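Local coordinates for AAEL008620-PA odorant-binding protein (Aedes aegypti, PDB 5V13), which binds juvenile hormone III in mosquito hemolymph as a member of the odorant-binding protein family, at residues B[27-32]-B[142-147]; B[39-44]-B[58-63]; B[219-224]-B[258-263]. All blocks are in the same frame, centred on the assembly; numbering follows the deposited sequence.

The chain enters helix 26-38 first. Interaction 1 joins the start of this helix to the end of helix 137-143 and so closes a long, mostly helical loop. Interaction 2 lies within that loop. It joins the turn after helix 26-38 to the start of helix 59-71 and closes a short loop that contains helix 44-51. Both lie in the hormone-binding lobe. Interaction 3 follows later in the chain, in the second lobe, without crossing the others. It brings the end of helix 211-220 against helix 251-264. Interactions 1 and 3 touch between the lobes, where Tyr31 CE2 lies 3.9 Å from Arg261 NH2.

Interaction 1 (B[27-32]-B[142-147]); sequences EQTLYA and RMFHGD
Thr29 packs into the angle between His145 and Phe144, and its two branches share the work. OG1 meets the edge of the imidazole, in the ring plane, 3.4 Å from His145 CD2. CG2 lies 3.6 Å from the same His145 CD2. The methyl also faces the Phe144 backbone, 3.8 Å from Phe144 O, and the edge of its ring, 4.0 Å from Phe144 CD1. The chi1 of 56° puts Thr29 OG1 between its own N and carbonyl carbon. From there it also makes a weak hydrogen bond to Thr25 O.

No hydrogen bond spans the two segments. The polar atoms on the tight side have other partners: His145 NE2 bonds to Arg24 O, and Phe144 O accepts from Tyr33 OH. Phe94 meets the imidazole edge-to-face.

Arg142, which is partly exposed, and Asp147 lie away from helix 26-38 and take no part in the packing on Thr29. They form a long ion pair, Arg142 NE to Asp147 OD2 at 3.8 Å, but Arg142 NE also pairs with Asp150 and Asp147 OD2 with Arg149.

The backbone turns at His145, which has positive phi (72°), and His145 N bonds to Arg142 O at 3.1 Å. The contact sets this Schellman end of helix 137-143 against helix 26-38, beside the hormone site that Phe144 touches and Tyr33 lines.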
# COMPACT_ATOMS: atom_id res chain seq x y z
N GLU B 27 -7.34 10.65 -2.89
CA GLU B 27 -8.35 10.81 -1.84
C GLU B 27 -9.16 12.07 -2.08
O GLU B 27 -10.39 12.07 -1.95
CB GLU B 27 -7.68 10.85 -0.46
CG GLU B 27 -8.66 10.94 0.74
CD GLU B 27 -9.21 12.35 1.00
OE1 GLU B 27 -10.37 12.46 1.50
OE2 GLU B 27 -8.47 13.34 0.74
N GLN B 28 -8.49 13.16 -2.44
CA GLN B 28 -9.17 14.44 -2.64
C GLN B 28 -10.06 14.43 -3.89
O GLN B 28 -11.20 14.92 -3.85
CB GLN B 28 -8.12 15.55 -2.70
CG GLN B 28 -7.55 15.87 -1.30
CD GLN B 28 -6.40 16.85 -1.35
OE1 GLN B 28 -5.50 16.73 -2.19
NE2 GLN B 28 -6.41 17.82 -0.45
N THR B 29 -9.57 13.90 -5.01
CA THR B 29 -10.43 13.83 -6.19
C THR B 29 -11.63 12.90 -5.95
O THR B 29 -12.76 13.25 -6.29
CB THR B 29 -9.64 13.38 -7.42
OG1 THR B 29 -8.98 12.13 -7.15
CG2 THR B 29 -8.58 14.44 -7.77
N LEU B 30 -11.40 11.74 -5.34
CA LEU B 30 -12.53 10.84 -5.10
C LEU B 30 -13.55 11.49 -4.17
O LEU B 30 -14.76 11.38 -4.39
CB LEU B 30 -12.04 9.50 -4.52
CG LEU B 30 -13.13 8.42 -4.50
CD1 LEU B 30 -13.68 8.17 -5.91
CD2 LEU B 30 -12.59 7.14 -3.91
N TYR B 31 -13.08 12.18 -3.13
CA TYR B 31 -14.01 12.86 -2.22
C TYR B 31 -14.88 13.85 -2.98
O TYR B 31 -16.11 13.89 -2.81
CB TYR B 31 -13.23 13.60 -1.12
CG TYR B 31 -14.11 14.26 -0.08
CD1 TYR B 31 -14.65 15.54 -0.30
CD2 TYR B 31 -14.40 13.62 1.12
CE1 TYR B 31 -15.44 16.16 0.68
CE2 TYR B 31 -15.19 14.22 2.08
CZ TYR B 31 -15.70 15.48 1.87
OH TYR B 31 -16.49 16.06 2.85
N ALA B 32 -14.26 14.66 -3.84
CA ALA B 32 -15.00 15.67 -4.58
C ALA B 32 -15.96 15.03 -5.58
O ALA B 32 -17.12 15.44 -5.68
CB ALA B 32 -14.02 16.60 -5.30
N ARG B 142 -6.45 12.17 -16.89
CA ARG B 142 -5.39 11.35 -16.33
C ARG B 142 -4.77 11.99 -15.09
O ARG B 142 -4.50 11.31 -14.10
CB ARG B 142 -4.35 11.07 -17.41
CG ARG B 142 -3.40 9.98 -17.03
CD ARG B 142 -2.93 9.22 -18.25
NE ARG B 142 -2.29 7.98 -17.83
CZ ARG B 142 -1.84 7.05 -18.66
NH1 ARG B 142 -1.94 7.22 -19.98
NH2 ARG B 142 -1.29 5.96 -18.17
N MET B 143 -4.51 13.31 -15.13
CA MET B 143 -3.78 13.95 -14.03
C MET B 143 -4.62 14.10 -12.78
O MET B 143 -4.06 14.29 -11.70
CB MET B 143 -3.24 15.33 -14.46
CG MET B 143 -4.31 16.41 -14.67
SD MET B 143 -3.60 17.76 -15.66
CE MET B 143 -4.72 19.15 -15.37
N PHE B 144 -5.95 14.03 -12.90
CA PHE B 144 -6.86 14.01 -11.76
C PHE B 144 -7.36 12.60 -11.45
O PHE B 144 -8.48 12.43 -10.96
CB PHE B 144 -8.04 14.97 -12.01
CG PHE B 144 -7.67 16.42 -11.90
CD1 PHE B 144 -7.36 16.98 -10.66
CD2 PHE B 144 -7.64 17.23 -13.03
CE1 PHE B 144 -7.01 18.33 -10.54
CE2 PHE B 144 -7.30 18.59 -12.92
CZ PHE B 144 -6.98 19.14 -11.67
N HIS B 145 -6.55 11.58 -11.76
CA HIS B 145 -6.72 10.22 -11.25
C HIS B 145 -7.92 9.50 -11.86
O HIS B 145 -8.47 8.57 -11.26
CB HIS B 145 -6.80 10.23 -9.73
CG HIS B 145 -5.73 11.08 -9.11
ND1 HIS B 145 -4.40 10.90 -9.40
CD2 HIS B 145 -5.80 12.16 -8.29
CE1 HIS B 145 -3.69 11.82 -8.76
NE2 HIS B 145 -4.51 12.58 -8.07
N GLY B 146 -8.28 9.88 -13.08
CA GLY B 146 -9.38 9.23 -13.77
C GLY B 146 -9.05 7.91 -14.44
O GLY B 146 -9.97 7.17 -14.80
N ASP B 147 -7.76 7.58 -14.62
CA ASP B 147 -7.34 6.40 -15.37
C ASP B 147 -6.71 5.42 -14.38
O ASP B 147 -5.65 5.71 -13.80
CB ASP B 147 -6.35 6.80 -16.47
CG ASP B 147 -5.94 5.65 -17.39
OD1 ASP B 147 -6.13 4.46 -17.05
OD2 ASP B 147 -5.39 5.97 -18.48

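Interaction 2 (B[39-44]-B[58-63]); sequences DSSASI and TYESQC
Ser40 and Glu60 are joined by a hydrogen bond. Ser40 OG donates to Glu60 OE2 over 3.0 Å. The hydroxyl arrives from above the carboxylate, 52° out of its plane. With chi1 at 179°, Ser40 OG extends away from its own N and reaches the Glu60 carboxylate.

Glu60 folds back to receive it. Its chain bends at chi2 (-64°), which brings the carboxylate over the loop. The CB and CG end of the chain packs on Ala42 CB, with Glu60 CB 3.8 Å from Ala42 CB. Ser41 OG stands 3.5 Å from Glu60 OE2. Ala42 N is also close, at 3.2 Å from Glu60 OE2, but the angle is poor and this is not a hydrogen bond. Three successive loop residues thus come close to one oxygen, and it is Ser40 that supplies the hydrogen bond.

A water forms a second bridge. It donates to Ser40 OG at 3.0 Å and to the backbone Glu60 O at 2.9 Å. Ser40 OG therefore donates to the acid and accepts from the water.

The next shell includes Trp50, which Ser40 and Ala42 touch and whose NE1 bonds to Ser61 OG, and Lys47, whose NZ bonds to Ser40 O. Ser43 caps the start of helix 44-51 through Gln46 N. Thr58 takes the N-cap position of helix 59-71.

Farther along that helix, Cys63 is in a disulfide with Cys122 of helix 122-135, while Cys36 and Cys67 link helix 26-38 to helix 59-71. Such disulfide-tied helices around a ligand pocket, which Trp50 lines here, are characteristic of the PBP/GOBP fold, in this lobe with two disulfides.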
# COMPACT_ATOMS: atom_id res chain seq x y z
N ASP B 39 -24.68 15.09 -3.90
CA ASP B 39 -25.41 16.34 -3.70
C ASP B 39 -26.28 16.71 -4.89
O ASP B 39 -27.09 17.63 -4.78
CB ASP B 39 -24.44 17.50 -3.41
CG ASP B 39 -23.78 17.39 -2.04
OD1 ASP B 39 -24.29 16.62 -1.19
OD2 ASP B 39 -22.75 18.07 -1.81
N SER B 40 -26.15 16.01 -6.01
CA SER B 40 -26.92 16.32 -7.21
C SER B 40 -28.18 15.47 -7.30
O SER B 40 -28.16 14.26 -7.01
CB SER B 40 -26.06 16.11 -8.46
OG SER B 40 -26.80 16.40 -9.63
N SER B 41 -29.28 16.09 -7.71
CA SER B 41 -30.52 15.38 -8.00
C SER B 41 -30.67 15.02 -9.47
O SER B 41 -31.76 14.64 -9.90
CB SER B 41 -31.72 16.22 -7.55
OG SER B 41 -31.70 17.50 -8.17
N ALA B 42 -29.60 15.11 -10.26
CA ALA B 42 -29.66 14.81 -11.68
C ALA B 42 -30.03 13.34 -11.91
O ALA B 42 -29.84 12.48 -11.05
CB ALA B 42 -28.32 15.12 -12.35
N SER B 43 -30.55 13.07 -13.11
CA SER B 43 -30.88 11.71 -13.52
C SER B 43 -29.64 10.82 -13.52
O SER B 43 -28.50 11.29 -13.58
CB SER B 43 -31.47 11.70 -14.93
OG SER B 43 -30.43 11.93 -15.88
N ILE B 44 -29.87 9.51 -13.47
CA ILE B 44 -28.77 8.56 -13.54
C ILE B 44 -28.07 8.63 -14.88
O ILE B 44 -26.85 8.47 -14.97
CB ILE B 44 -29.28 7.13 -13.25
CG1 ILE B 44 -29.65 6.97 -11.78
CG2 ILE B 44 -28.21 6.11 -13.65
CD1 ILE B 44 -28.45 7.00 -10.85
N THR B 58 -26.40 20.80 -19.92
CA THR B 58 -27.57 21.06 -19.08
C THR B 58 -27.13 21.69 -17.76
O THR B 58 -25.96 21.64 -17.37
CB THR B 58 -28.36 19.77 -18.82
OG1 THR B 58 -27.56 18.84 -18.09
CG2 THR B 58 -28.81 19.14 -20.13
N TYR B 59 -28.10 22.30 -17.07
CA TYR B 59 -27.79 23.03 -15.84
C TYR B 59 -27.19 22.11 -14.78
O TYR B 59 -26.23 22.48 -14.10
CB TYR B 59 -29.05 23.70 -15.30
CG TYR B 59 -28.83 24.58 -14.08
CD1 TYR B 59 -28.20 25.82 -14.20
CD2 TYR B 59 -29.27 24.18 -12.82
CE1 TYR B 59 -28.00 26.63 -13.09
CE2 TYR B 59 -29.08 24.99 -11.71
CZ TYR B 59 -28.45 26.21 -11.85
OH TYR B 59 -28.27 27.02 -10.75
N GLU B 60 -27.75 20.90 -14.63
CA GLU B 60 -27.22 20.00 -13.61
C GLU B 60 -25.77 19.62 -13.91
O GLU B 60 -24.96 19.50 -12.98
CB GLU B 60 -28.10 18.76 -13.50
CG GLU B 60 -29.33 18.96 -12.61
CD GLU B 60 -28.97 19.24 -11.16
OE1 GLU B 60 -28.64 20.40 -10.82
OE2 GLU B 60 -29.01 18.29 -10.34
N SER B 61 -25.42 19.43 -15.18
CA SER B 61 -24.03 19.14 -15.53
C SER B 61 -23.11 20.34 -15.29
O SER B 61 -21.96 20.18 -14.86
CB SER B 61 -23.92 18.70 -16.99
OG SER B 61 -24.76 17.60 -17.28
N GLN B 62 -23.59 21.54 -15.62
CA GLN B 62 -22.81 22.74 -15.34
C GLN B 62 -22.58 22.88 -13.85
O GLN B 62 -21.47 23.21 -13.41
CB GLN B 62 -23.51 23.98 -15.90
CG GLN B 62 -23.66 23.97 -17.41
CD GLN B 62 -24.50 25.13 -17.93
OE1 GLN B 62 -25.44 25.56 -17.28
NE2 GLN B 62 -24.15 25.63 -19.11
N CYS B 63 -23.60 22.60 -13.03
CA CYS B 63 -23.40 22.72 -11.60
C CYS B 63 -22.46 21.64 -11.07
O CYS B 63 -21.74 21.89 -10.10
CB CYS B 63 -24.72 22.68 -10.85
SG CYS B 63 -25.71 24.17 -11.18
O HOH W 1 -25.49 19.05 -10.14

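Interaction 3 (B[219-224]-B[258-263]); sequences EAAGKG and IRDRNQ
Asp260 meets Ala221 through CB, CG and OD2. Its CB starts the contact, 4.0 Å from Ala221 CB. With chi1 at -171°, the carboxylate points away from its own backbone N and runs out along the end of the other helix. Asp260 CG comes next, 4.1 Å from both Ala221 CB and Ala221 CA. At the tip, Asp260 OD2 lies 3.8 Å from Ala221 CA.

Asp260 OD2 also accepts a short hydrogen bond of 2.6 Å from a water. Asp260 OD1 lies 3.2 Å from the same water, which donates to Ala220 O at 3.1 Å. This bridge joins the acid to the last turn of helix 211-220, although no direct hydrogen bond crosses between the segments. Asp260 OD2 has a further, long and weak ion pair with Lys264.

The chain leaves its helix just beyond the contact. Gly222 has positive phi (81°) in a Schellman motif, and Gly222 N bonds back to Glu219 O. The two helices belong to the second helical lobe, which carries the disulfides Cys173-Cys195 and Cys232-Cys245, while the last helix, 278-286, returns to the hormone-binding lobe. A chain with two helical lobes is consistent with a relation to the two-domain D7 proteins.

Arg261 adds a second tie between the two helices, as its NH1 forms salt bridges with Asp217 and Glu213. Other side chains turn elsewhere. Gln263 folds back on its own helix, and its NE2 donates to Arg259 O over 2.9 Å, with an angle of 152° at the hydrogen. Gln263 N reaches Arg259 O from the opposite face of the carbonyl plane. Gln263 NE2 and Asn262 ND2 also bond to the carboxylate of Asp178 of the second subunit, and Arg259 NH1 bonds to the backbone oxygen of that same Asp178.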
# COMPACT_ATOMS: atom_id res chain seq x y z
N GLU B 219 -26.04 14.67 13.41
CA GLU B 219 -27.40 14.17 13.17
C GLU B 219 -27.39 12.72 12.69
O GLU B 219 -28.19 11.91 13.15
CB GLU B 219 -28.11 15.09 12.17
CG GLU B 219 -28.44 16.47 12.75
CD GLU B 219 -29.04 17.42 11.72
OE1 GLU B 219 -29.35 18.58 12.09
OE2 GLU B 219 -29.19 17.03 10.54
N ALA B 220 -26.47 12.38 11.78
CA ALA B 220 -26.40 11.00 11.28
C ALA B 220 -26.05 10.02 12.39
O ALA B 220 -26.46 8.85 12.33
CB ALA B 220 -25.38 10.91 10.14
N ALA B 221 -25.28 10.45 13.38
CA ALA B 221 -24.95 9.60 14.53
C ALA B 221 -26.07 9.54 15.56
O ALA B 221 -25.95 8.79 16.53
CB ALA B 221 -23.67 10.10 15.20
N GLY B 222 -27.14 10.31 15.37
CA GLY B 222 -28.21 10.37 16.35
C GLY B 222 -27.93 11.29 17.52
O GLY B 222 -28.56 11.13 18.58
N LYS B 223 -27.01 12.23 17.38
CA LYS B 223 -26.62 13.15 18.45
C LYS B 223 -26.98 14.59 18.13
O LYS B 223 -26.40 15.51 18.72
CB LYS B 223 -25.13 13.03 18.72
CG LYS B 223 -24.65 11.63 19.00
CD LYS B 223 -25.26 11.09 20.29
CE LYS B 223 -24.86 9.65 20.51
NZ LYS B 223 -25.63 9.04 21.64
N GLY B 224 -27.89 14.82 17.19
CA GLY B 224 -28.32 16.17 16.89
C GLY B 224 -29.36 16.68 17.87
O GLY B 224 -30.56 16.48 17.67
N ILE B 258 -17.44 10.99 16.12
CA ILE B 258 -16.18 10.75 15.43
C ILE B 258 -16.09 9.30 14.98
O ILE B 258 -15.66 9.01 13.86
CB ILE B 258 -14.99 11.14 16.34
CG1 ILE B 258 -14.95 12.66 16.53
CG2 ILE B 258 -13.66 10.61 15.77
CD1 ILE B 258 -13.87 13.15 17.50
N ARG B 259 -16.49 8.37 15.84
CA ARG B 259 -16.46 6.95 15.49
C ARG B 259 -17.39 6.66 14.32
O ARG B 259 -17.02 5.94 13.39
CB ARG B 259 -16.85 6.09 16.69
CG ARG B 259 -15.66 5.54 17.49
CD ARG B 259 -16.07 4.38 18.43
NE ARG B 259 -16.31 3.12 17.72
CZ ARG B 259 -15.37 2.23 17.41
NH1 ARG B 259 -14.10 2.45 17.73
NH2 ARG B 259 -15.69 1.12 16.76
N ASP B 260 -18.60 7.22 14.36
CA ASP B 260 -19.59 6.98 13.31
C ASP B 260 -19.10 7.51 11.97
O ASP B 260 -19.17 6.81 10.95
CB ASP B 260 -20.91 7.63 13.70
CG ASP B 260 -22.04 7.25 12.77
OD1 ASP B 260 -22.46 6.08 12.83
OD2 ASP B 260 -22.50 8.10 11.98
N ARG B 261 -18.61 8.76 11.93
CA ARG B 261 -18.08 9.32 10.69
C ARG B 261 -16.87 8.53 10.23
O ARG B 261 -16.71 8.26 9.03
CB ARG B 261 -17.73 10.81 10.86
CG ARG B 261 -17.08 11.48 9.64
CD ARG B 261 -17.97 11.38 8.37
NE ARG B 261 -17.27 11.81 7.16
CZ ARG B 261 -17.09 13.08 6.80
NH1 ARG B 261 -17.53 14.05 7.58
NH2 ARG B 261 -16.44 13.38 5.68
N ASN B 262 -15.99 8.17 11.17
CA ASN B 262 -14.75 7.48 10.83
C ASN B 262 -15.02 6.25 9.99
O ASN B 262 -14.30 5.99 9.01
CB ASN B 262 -14.00 7.08 12.10
CG ASN B 262 -12.59 6.60 11.82
OD1 ASN B 262 -11.88 7.19 11.00
ND2 ASN B 262 -12.19 5.54 12.49
N GLN B 263 -16.04 5.47 10.36
CA GLN B 263 -16.34 4.24 9.62
C GLN B 263 -16.68 4.55 8.17
O GLN B 263 -16.34 3.78 7.26
CB GLN B 263 -17.50 3.48 10.26
CG GLN B 263 -17.49 3.44 11.77
CD GLN B 263 -16.27 2.74 12.33
OE1 GLN B 263 -15.94 1.63 11.92
NE2 GLN B 263 -15.58 3.40 13.27
O HOH W 2 -24.55 7.10 10.66